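Local coordinates for mandelate racemase/muconate lactonizing enzyme, C-terminal domain protein (Paracoccus denitrificans, PDB 4DWD), which binds magnesium and belongs to the mandelate racemase/muconate lactonizing enzyme group of the enolase superfamily, and probably acts as a hydro-lyase, at residues P113-K116 with G120-R123. Residues are numbered along the deposited sequence; the frame is centred on the assembly and turned at random.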
loop_
_atom_site.group_PDB
_atom_site.type_symbol
_atom_site.label_atom_id
_atom_site.label_comp_id
_atom_site.label_asym_id
_atom_site.label_seq_id
_atom_site.Cartn_x
_atom_site.Cartn_y
_atom_site.Cartn_z
ATOM N N PRO B 113 19.643 -43.091 -6.903
ATOM C CA PRO B 113 20.222 -41.758 -6.756
ATOM C C PRO B 113 19.174 -40.791 -6.203
ATOM O O PRO B 113 17.981 -40.950 -6.462
ATOM C CB PRO B 113 20.578 -41.363 -8.192
ATOM C CG PRO B 113 19.710 -42.202 -9.063
ATOM C CD PRO B 113 19.484 -43.488 -8.313
ATOM N N ILE B 114 19.624 -39.788 -5.465
ATOM C CA ILE B 114 18.701 -38.845 -4.845
ATOM C C ILE B 114 17.748 -38.197 -5.861
ATOM O O ILE B 114 16.560 -38.095 -5.587
ATOM C CB ILE B 114 19.464 -37.824 -3.979
ATOM C CG1 ILE B 114 19.949 -38.540 -2.712
ATOM C CG2 ILE B 114 18.589 -36.628 -3.613
ATOM C CD1 ILE B 114 21.063 -37.808 -1.989
ATOM N N TYR B 115 18.228 -37.815 -7.051
ATOM C CA TYR B 115 17.329 -37.158 -8.010
ATOM C C TYR B 115 16.159 -38.044 -8.455
ATOM O O TYR B 115 15.088 -37.529 -8.776
ATOM C CB TYR B 115 18.084 -36.613 -9.226
ATOM C CG TYR B 115 18.682 -37.653 -10.161
ATOM C CD1 TYR B 115 17.908 -38.249 -11.168
ATOM C CD2 TYR B 115 20.026 -38.005 -10.068
ATOM C CE1 TYR B 115 18.458 -39.188 -12.036
ATOM C CE2 TYR B 115 20.588 -38.935 -10.935
ATOM C CZ TYR B 115 19.801 -39.524 -11.908
ATOM O OH TYR B 115 20.373 -40.448 -12.752
ATOM N N LYS B 116 16.369 -39.357 -8.471
ATOM C CA LYS B 116 15.281 -40.281 -8.796
ATOM C C LYS B 116 14.242 -40.232 -7.691
ATOM O O LYS B 116 13.046 -40.118 -7.967
ATOM C CB LYS B 116 15.806 -41.704 -9.022
ATOM C CG LYS B 116 16.456 -41.890 -10.385
ATOM C CD LYS B 116 15.393 -42.062 -11.454
ATOM C CE LYS B 116 15.999 -42.140 -12.844
ATOM N NZ LYS B 116 14.943 -42.328 -13.876
ATOM N N GLY B 120 12.666 -37.284 -10.394
ATOM C CA GLY B 120 13.274 -37.293 -11.723
ATOM C C GLY B 120 14.106 -36.059 -12.032
ATOM O O GLY B 120 13.908 -34.985 -11.451
ATOM N N ALA B 121 15.031 -36.227 -12.973
ATOM C CA ALA B 121 15.876 -35.143 -13.448
ATOM C C ALA B 121 15.417 -34.645 -14.810
ATOM O O ALA B 121 15.111 -35.443 -15.702
ATOM C CB ALA B 121 17.316 -35.614 -13.529
ATOM N N TRP B 122 15.371 -33.323 -14.963
ATOM C CA TRP B 122 15.161 -32.687 -16.270
ATOM C C TRP B 122 16.395 -32.788 -17.110
ATOM O O TRP B 122 16.334 -32.720 -18.333
ATOM C CB TRP B 122 14.839 -31.211 -16.105
ATOM C CG TRP B 122 13.488 -30.990 -15.504
ATOM C CD1 TRP B 122 13.179 -30.831 -14.155
ATOM C CD2 TRP B 122 12.209 -30.901 -16.211
ATOM N NE1 TRP B 122 11.835 -30.661 -13.985
ATOM C CE2 TRP B 122 11.190 -30.699 -15.181
ATOM C CE3 TRP B 122 11.820 -30.962 -17.550
ATOM C CZ2 TRP B 122 9.843 -30.564 -15.495
ATOM C CZ3 TRP B 122 10.452 -30.833 -17.854
ATOM C CH2 TRP B 122 9.490 -30.629 -16.846
ATOM N N ARG B 123 17.535 -32.899 -16.440
ATOM C CA ARG B 123 18.842 -32.886 -17.079
ATOM C C ARG B 123 19.819 -33.593 -16.155
ATOM O O ARG B 123 19.720 -33.478 -14.931
ATOM C CB ARG B 123 19.312 -31.441 -17.299
ATOM C CG ARG B 123 19.562 -30.697 -15.986
ATOM C CD ARG B 123 19.625 -29.186 -16.122
ATOM N NE ARG B 123 18.354 -28.617 -16.567
ATOM C CZ ARG B 123 17.312 -28.361 -15.783
ATOM N NH1 ARG B 123 17.355 -28.621 -14.471
ATOM N NH2 ARG B 123 16.215 -27.833 -16.321
HETATM O O HOH W 1 15.416 -38.969 -13.888
#
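G120 N donates to Y115 O over 2.9 Å, with an N-H...O angle of 150°. The donor sits 16° off the carbonyl plane of Y115. The bond runs from residue i+5 back to residue i, a 6→1 bond, as in a Schellman motif. It ties the chain leaving the short helix 114-117 back to that helix.

The side chain of Y115 starts out toward 120-123. With CG between the backbone N and the carbonyl carbon (chi1 68°), the ring is set beside the A121 methyl. A121 CB approaches obliquely, 3.6 Å from Y115 CD1. G120 C meets the ring at its edge. G120 itself has a positive phi, and its backbone angles would press a CB against the preceding carbonyl oxygen, which suits glycine. P113 CG lies over one ring face, offset toward the rim. S314, on helix 304-314, touches both Y115 and A121.

In this enolase-superfamily fold, the turn leads from helix 114-117 toward strand 125-132 of the barrel. W122 and S314 are joined by a backbone hydrogen bond on this path.

Water 1 accepts from A121 N at 2.9 Å and lies in the plane of the Y115 ring, at its edge. A weak bond of 3.4 Å links the same water to K116 NZ. The main partners of that ammonium are carboxylates: it forms salt bridges with E67 and D70 of a neighbouring subunit, another copy of this protein.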